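Local coordinates for protein Fe(2+) transporter FeoB (Escherichia coli, PDB 3I8X) that imports ferrous iron across the inner membrane, probably coupling GTP binding by its cytoplasmic N-terminal domain, the part described here, to channel opening, at residues A[94-99]-A[119-124]; A[115-120]-A[141-146]. All coordinates share one frame; numbering follows the deposited sequence. Where two conformers were deposited one is given.

Contact 1 of 2, residues A[94-99]-A[119-124]; sequences DASNLE and LNMLDI. With GDP (guanosine-5'-diphosphate), chain D.
Ala95 N donates to Asn120 O at 2.8 Å in a nearly straight bond (168° at the hydrogen), which carries the parallel pairing of strands 88-94 and 115-120 to its end at Asp94 and Asn120. Polar bonds inside 94-99 shape the turn that follows. With chi1 at 162°, the Asp94 carboxylate swings away from its own N and over that turn: OD1 accepts from Ser96 N at 2.9 Å, from above the carboxylate plane, making an Asx turn. OD2 receives Asn97 ND2 at 3.1 Å.

A methyl packs on the same carboxylate from across the contact: Met121 bends at chi2 and chi3, and its CE comes to lie over the face of the Asp94 group, 3.4 Å from CG.

Among the apolar contacts, Ala95 CB packs against Leu119 CG and Leu122 CD2, 3.8 Å from each, while the Leu98 and Leu119 side chains cross at about a right angle, touching through their CD1 methyls. Ser96 CB rests on Ile124 CG2 at 3.7 Å.

On the nucleotide side, GDP N1 donates to Asp123 OD2 at 3.2 Å. GDP N2 adds weak bonds to both carboxylate oxygens, Met121 N a weak one to GDP O6, and Arg152 a salt bridge to Asp123 OD1. Together Asn120 to Asp123 form the NxxD (G4) guanine-recognition motif of the GTPase fold, set at the end of a beta-alpha-beta unit.

Contact 2 of 2, residues A[115-120]-A[141-146]; sequences CIVALN and LGCPVI. With GDP (guanosine-5'-diphosphate), chain D.
Val117 and Val145 lie side by side and point the same way on one face of the sheet, Val117 CB 4.0 Å from Val145 CG2. The two methyls of Val117 divide the work. With chi1 at 170°, CG1 is anti to the backbone N and stays beside Val145, while CG2, anti to the carbonyl carbon, reaches Cys143 SG at 3.8 Å and Leu141 CD1 at 3.9 Å; the Leu141 and Val117 side chains cross at about a right angle. Leu119 adds only its CB, against Val145 CG1. Helix 98-110 covers this face.

On the other face Ile116 and Ile146 meet at a slant, CG2 of Ile116 on CG1 of Ile146 at 3.8 Å, beneath helix 156-164. Where the chain enters the strand, Cys143 CB and Pro144 CD both press on Cys115 O at 3.4 Å.

Three backbone bonds set the parallel register: Val117 N to Pro144 O, Ile146 N to Val117 O (2.8 Å, 177° at the hydrogen) and Leu119 N to Ile146 O. Asn120 ends the strand turned away from 141-146, its ND2 donating to Ser14 O and its OD1 weakly bonded by Ser150 N. Replacing Asn120 by an alanine is likely to leave the Ser14 carbonyl without its amide donor and Ser150 N without this weak acceptor, weakening the link from strand end to P-loop. The chemistry is thus divided lengthwise: a largely buried, mostly apolar seam stitched by backbone bonds, leading to a polar tip at the nucleotide.

Contacts 1 and 2 lie on successive lengths of strand 115-120, their centres about 12 Å apart, and share Leu119 and Asn120. In the sheet this strand runs between 88-94 and 145-147, so contact 1 is made with the neighbour on one flank and contact 2 with the neighbour on the other. Leu119 serves both, its outer branch on the 94-99 side and its CB on the 141-146 side. Asn120 is where both meet the nucleotide site, about 3 Å from Ser150, side chain to side chain. Contact 1 reaches the guanine itself, whereas contact 2 backs away from it: Ala118 is already about 7 Å from Ser150, again side chain to side chain.

Contact 1 of 2, residues A[94-99]-A[119-124]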
loop_
_atom_site.group_PDB
_atom_site.type_symbol
_atom_site.label_atom_id
_atom_site.label_comp_id
_atom_site.label_asym_id
_atom_site.label_seq_id
_atom_site.Cartn_x
_atom_site.Cartn_y
_atom_site.Cartn_z
ATOM N N ASP A 94 4.529 7.854 -8.210
ATOM C CA ASP A 94 4.997 8.963 -9.021
ATOM C C ASP A 94 6.498 8.990 -8.803
ATOM O O ASP A 94 6.957 9.242 -7.689
ATOM C CB ASP A 94 4.251 10.237 -8.585
ATOM C CG ASP A 94 4.921 11.540 -9.034
ATOM O OD1 ASP A 94 5.759 11.548 -9.962
ATOM O OD2 ASP A 94 4.553 12.574 -8.446
ATOM N N ALA A 95 7.258 8.677 -9.855
ATOM C CA ALA A 95 8.730 8.637 -9.790
ATOM C C ALA A 95 9.389 9.997 -9.507
ATOM O O ALA A 95 10.546 10.048 -9.069
ATOM C CB ALA A 95 9.305 8.021 -11.082
ATOM N N SER A 96 8.644 11.086 -9.718
ATOM C CA SER A 96 9.142 12.433 -9.503
ATOM C C SER A 96 9.052 12.879 -8.042
ATOM O O SER A 96 9.677 13.854 -7.647
ATOM C CB SER A 96 8.441 13.418 -10.447
ATOM O OG SER A 96 7.082 13.628 -10.094
ATOM N N ASN A 97 8.324 12.111 -7.239
ATOM C CA ASN A 97 8.173 12.332 -5.826
ATOM C C ASN A 97 8.224 11.003 -5.153
ATOM O O ASN A 97 7.290 10.616 -4.477
ATOM C CB ASN A 97 6.830 13.010 -5.544
ATOM C CG ASN A 97 6.832 14.447 -5.952
ATOM O OD1 ASN A 97 7.357 15.276 -5.220
ATOM N ND2 ASN A 97 6.286 14.761 -7.131
ATOM N N LEU A 98 9.347 10.314 -5.307
ATOM C CA LEU A 98 9.436 8.898 -4.933
ATOM C C LEU A 98 9.279 8.699 -3.434
ATOM O O LEU A 98 8.504 7.835 -2.993
ATOM C CB LEU A 98 10.749 8.260 -5.453
ATOM C CG LEU A 98 10.933 6.759 -5.172
ATOM C CD1 LEU A 98 9.846 5.995 -5.874
ATOM C CD2 LEU A 98 12.320 6.233 -5.563
ATOM N N GLU A 99 10.006 9.505 -2.663
ATOM C CA GLU A 99 10.105 9.307 -1.215
ATOM C C GLU A 99 8.786 9.516 -0.497
ATOM O O GLU A 99 8.424 8.750 0.416
ATOM C CB GLU A 99 11.154 10.236 -0.622
ATOM C CG GLU A 99 11.294 10.138 0.895
ATOM C CD GLU A 99 12.678 10.584 1.395
ATOM O OE1 GLU A 99 13.481 11.080 0.559
ATOM O OE2 GLU A 99 12.948 10.438 2.619
ATOM N N LEU A 119 5.569 2.285 -11.690
ATOM C CA LEU A 119 6.402 3.493 -11.501
ATOM C C LEU A 119 6.111 4.476 -12.621
ATOM O O LEU A 119 6.587 4.328 -13.744
ATOM C CB LEU A 119 7.907 3.163 -11.437
ATOM C CG LEU A 119 8.844 4.242 -10.837
ATOM C CD1 LEU A 119 8.543 4.543 -9.348
ATOM C CD2 LEU A 119 10.303 3.855 -10.969
ATOM N N ASN A 120 5.318 5.486 -12.290
ATOM C CA ASN A 120 4.778 6.422 -13.251
ATOM C C ASN A 120 5.530 7.772 -13.259
ATOM O O ASN A 120 6.359 8.033 -12.400
ATOM C CB ASN A 120 3.299 6.664 -12.870
ATOM C CG ASN A 120 2.398 6.823 -14.062
ATOM O OD1 ASN A 120 2.812 6.721 -15.216
ATOM N ND2 ASN A 120 1.139 7.056 -13.785
ATOM N N MET A 121 5.208 8.619 -14.245
ATOM C CA MET A 121 5.726 9.993 -14.354
ATOM C C MET A 121 7.248 10.000 -14.481
ATOM O O MET A 121 7.965 10.769 -13.828
ATOM C CB MET A 121 5.248 10.841 -13.178
ATOM C CG MET A 121 3.825 10.513 -12.737
ATOM S SD MET A 121 2.617 11.769 -12.979
ATOM C CE MET A 121 3.023 12.782 -11.553
ATOM N N LEU A 122 7.709 9.114 -15.356
ATOM C CA LEU A 122 9.127 8.828 -15.549
ATOM C C LEU A 122 9.821 9.917 -16.349
ATOM O O LEU A 122 10.934 10.312 -16.023
ATOM C CB LEU A 122 9.300 7.473 -16.241
ATOM C CG LEU A 122 9.266 6.240 -15.341
ATOM C CD1 LEU A 122 9.352 4.997 -16.252
ATOM C CD2 LEU A 122 10.408 6.255 -14.305
ATOM N N ASP A 123 9.144 10.386 -17.390
ATOM C CA ASP A 123 9.559 11.585 -18.149
ATOM C C ASP A 123 9.691 12.833 -17.255
ATOM O O ASP A 123 10.660 13.593 -17.360
ATOM C CB ASP A 123 8.589 11.851 -19.310
ATOM C CG ASP A 123 7.137 11.545 -18.949
ATOM O OD1 ASP A 123 6.316 11.422 -19.880
ATOM O OD2 ASP A 123 6.812 11.413 -17.742
ATOM N N ILE A 124 8.733 13.024 -16.361
ATOM C CA ILE A 124 8.824 14.076 -15.348
ATOM C C ILE A 124 10.053 13.902 -14.452
ATOM O O ILE A 124 10.761 14.873 -14.195
ATOM C CB ILE A 124 7.551 14.153 -14.469
ATOM C CG1 ILE A 124 6.297 14.218 -15.362
ATOM C CG2 ILE A 124 7.654 15.329 -13.479
ATOM C CD1 ILE A 124 5.018 14.555 -14.648
HETATM P PB GDP D . -4.775 10.665 -10.512
HETATM O O1B GDP D . -5.267 11.698 -9.541
HETATM O O2B GDP D . -3.866 9.790 -9.725
HETATM O O3B GDP D . -6.038 9.936 -10.913
HETATM O O3A GDP D . -3.984 11.297 -11.763
HETATM P PA GDP D . -4.370 11.461 -13.355
HETATM O O1A GDP D . -5.578 12.328 -13.656
HETATM O O2A GDP D . -4.332 10.218 -14.198
HETATM O "O5'" GDP D . -3.075 12.255 -13.868
HETATM C "C5'" GDP D . -2.747 13.570 -13.446
HETATM C "C4'" GDP D . -2.178 14.324 -14.647
HETATM O "O4'" GDP D . -0.924 13.753 -15.005
HETATM C "C3'" GDP D . -3.054 14.186 -15.881
HETATM O "O3'" GDP D . -3.040 15.372 -16.664
HETATM C "C2'" GDP D . -2.438 13.069 -16.696
HETATM O "O2'" GDP D . -2.728 13.212 -18.090
HETATM C "C1'" GDP D . -0.966 13.197 -16.336
HETATM N N9 GDP D . -0.210 11.905 -16.362
HETATM C C8 GDP D . -0.613 10.678 -15.978
HETATM N N7 GDP D . 0.389 9.773 -16.149
HETATM C C5 GDP D . 1.460 10.417 -16.637
HETATM C C6 GDP D . 2.856 10.070 -17.040
HETATM O O6 GDP D . 3.284 8.911 -16.965
HETATM N N1 GDP D . 3.653 11.045 -17.478
HETATM C C2 GDP D . 3.210 12.314 -17.576
HETATM N N2 GDP D . 4.039 13.256 -18.029
HETATM N N3 GDP D . 1.957 12.721 -17.241
HETATM C C4 GDP D . 1.058 11.826 -16.764
#

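Contact 2 of 2, residues A[115-120]-A[141-146]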
loop_
_atom_site.group_PDB
_atom_site.type_symbol
_atom_site.label_atom_id
_atom_site.label_comp_id
_atom_site.label_asym_id
_atom_site.label_seq_id
_atom_site.Cartn_x
_atom_site.Cartn_y
_atom_site.Cartn_z
ATOM N N CYS A 115 1.671 -7.364 -4.530
ATOM C CA CYS A 115 1.780 -6.008 -5.039
ATOM C C CYS A 115 2.648 -5.938 -6.277
ATOM O O CYS A 115 3.639 -6.624 -6.386
ATOM C CB CYS A 115 2.357 -5.107 -3.945
ATOM S SG CYS A 115 2.296 -3.330 -4.288
ATOM N N ILE A 116 2.234 -5.091 -7.214
ATOM C CA ILE A 116 3.037 -4.649 -8.324
ATOM C C ILE A 116 3.059 -3.116 -8.299
ATOM O O ILE A 116 2.005 -2.456 -8.296
ATOM C CB ILE A 116 2.474 -5.095 -9.653
ATOM C CG1 ILE A 116 2.409 -6.627 -9.722
ATOM C CG2 ILE A 116 3.334 -4.493 -10.803
ATOM C CD1 ILE A 116 1.566 -7.119 -10.836
ATOM N N VAL A 117 4.268 -2.558 -8.249
ATOM C CA VAL A 117 4.452 -1.126 -8.316
ATOM C C VAL A 117 4.475 -0.704 -9.784
ATOM O O VAL A 117 5.327 -1.160 -10.557
ATOM C CB VAL A 117 5.792 -0.693 -7.594
ATOM C CG1 VAL A 117 6.117 0.742 -7.874
ATOM C CG2 VAL A 117 5.683 -0.960 -6.114
ATOM N N ALA A 118 3.520 0.153 -10.165
ATOM C CA ALA A 118 3.598 0.865 -11.454
ATOM C C ALA A 118 4.301 2.211 -11.244
ATOM O O ALA A 118 3.713 3.144 -10.663
ATOM C CB ALA A 118 2.193 1.058 -12.095
ATOM N N LEU A 119 5.569 2.285 -11.690
ATOM C CA LEU A 119 6.402 3.493 -11.501
ATOM C C LEU A 119 6.111 4.476 -12.621
ATOM O O LEU A 119 6.587 4.328 -13.744
ATOM C CB LEU A 119 7.907 3.163 -11.437
ATOM C CG LEU A 119 8.844 4.242 -10.837
ATOM C CD1 LEU A 119 8.543 4.543 -9.348
ATOM C CD2 LEU A 119 10.303 3.855 -10.969
ATOM N N ASN A 120 5.318 5.486 -12.290
ATOM C CA ASN A 120 4.778 6.422 -13.251
ATOM C C ASN A 120 5.530 7.772 -13.259
ATOM O O ASN A 120 6.359 8.033 -12.400
ATOM C CB ASN A 120 3.299 6.664 -12.870
ATOM C CG ASN A 120 2.398 6.823 -14.062
ATOM O OD1 ASN A 120 2.812 6.721 -15.216
ATOM N ND2 ASN A 120 1.139 7.056 -13.785
ATOM N N LEU A 141 11.969 -3.644 -2.046
ATOM C CA LEU A 141 10.530 -3.659 -1.808
ATOM C C LEU A 141 9.994 -5.082 -1.729
ATOM O O LEU A 141 8.971 -5.334 -1.080
ATOM C CB LEU A 141 9.810 -2.891 -2.934
ATOM C CG LEU A 141 9.980 -1.374 -3.068
ATOM C CD1 LEU A 141 8.988 -0.813 -4.104
ATOM C CD2 LEU A 141 9.821 -0.638 -1.734
ATOM N N GLY A 142 10.669 -5.996 -2.417
ATOM C CA GLY A 142 10.307 -7.409 -2.435
ATOM C C GLY A 142 9.147 -7.628 -3.362
ATOM O O GLY A 142 8.390 -8.581 -3.232
ATOM N N CYS A 143 8.962 -6.710 -4.293
ATOM C CA CYS A 143 7.871 -6.866 -5.245
ATOM C C CYS A 143 8.324 -6.275 -6.562
ATOM O O CYS A 143 9.304 -5.534 -6.577
ATOM C CB CYS A 143 6.621 -6.181 -4.716
ATOM S SG CYS A 143 6.634 -4.414 -4.806
ATOM N N PRO A 144 7.650 -6.640 -7.667
ATOM C CA PRO A 144 7.957 -6.080 -8.975
ATOM C C PRO A 144 7.797 -4.563 -9.065
ATOM O O PRO A 144 6.900 -3.995 -8.450
ATOM C CB PRO A 144 6.961 -6.786 -9.909
ATOM C CG PRO A 144 6.521 -7.971 -9.172
ATOM C CD PRO A 144 6.584 -7.656 -7.747
ATOM N N VAL A 145 8.680 -3.934 -9.820
ATOM C CA VAL A 145 8.599 -2.506 -10.115
ATOM C C VAL A 145 8.600 -2.375 -11.636
ATOM O O VAL A 145 9.564 -2.746 -12.291
ATOM C CB VAL A 145 9.740 -1.665 -9.421
ATOM C CG1 VAL A 145 9.637 -0.203 -9.811
ATOM C CG2 VAL A 145 9.661 -1.783 -7.897
ATOM N N ILE A 146 7.471 -1.912 -12.188
ATOM C CA ILE A 146 7.284 -1.808 -13.633
ATOM C C ILE A 146 7.265 -0.319 -14.045
ATOM O O ILE A 146 6.392 0.431 -13.622
ATOM C CB ILE A 146 5.978 -2.539 -14.089
ATOM C CG1 ILE A 146 5.892 -3.963 -13.505
ATOM C CG2 ILE A 146 5.886 -2.603 -15.575
ATOM C CD1 ILE A 146 6.961 -4.877 -13.985
HETATM P PB GDP D . -4.775 10.665 -10.512
HETATM O O1B GDP D . -5.267 11.698 -9.541
HETATM O O2B GDP D . -3.866 9.790 -9.725
HETATM O O3B GDP D . -6.038 9.936 -10.913
HETATM O O3A GDP D . -3.984 11.297 -11.763
HETATM P PA GDP D . -4.370 11.461 -13.355
HETATM O O1A GDP D . -5.578 12.328 -13.656
HETATM O O2A GDP D . -4.332 10.218 -14.198
HETATM O "O5'" GDP D . -3.075 12.255 -13.868
HETATM C "C5'" GDP D . -2.747 13.570 -13.446
HETATM C "C4'" GDP D . -2.178 14.324 -14.647
HETATM O "O4'" GDP D . -0.924 13.753 -15.005
HETATM C "C3'" GDP D . -3.054 14.186 -15.881
HETATM O "O3'" GDP D . -3.040 15.372 -16.664
HETATM C "C2'" GDP D . -2.438 13.069 -16.696
HETATM O "O2'" GDP D . -2.728 13.212 -18.090
HETATM C "C1'" GDP D . -0.966 13.197 -16.336
HETATM N N9 GDP D . -0.210 11.905 -16.362
HETATM C C8 GDP D . -0.613 10.678 -15.978
HETATM N N7 GDP D . 0.389 9.773 -16.149
HETATM C C5 GDP D . 1.460 10.417 -16.637
HETATM C C6 GDP D . 2.856 10.070 -17.040
HETATM O O6 GDP D . 3.284 8.911 -16.965
HETATM N N1 GDP D . 3.653 11.045 -17.478
HETATM C C2 GDP D . 3.210 12.314 -17.576
HETATM N N2 GDP D . 4.039 13.256 -18.029
HETATM N N3 GDP D . 1.957 12.721 -17.241
HETATM C C4 GDP D . 1.058 11.826 -16.764
#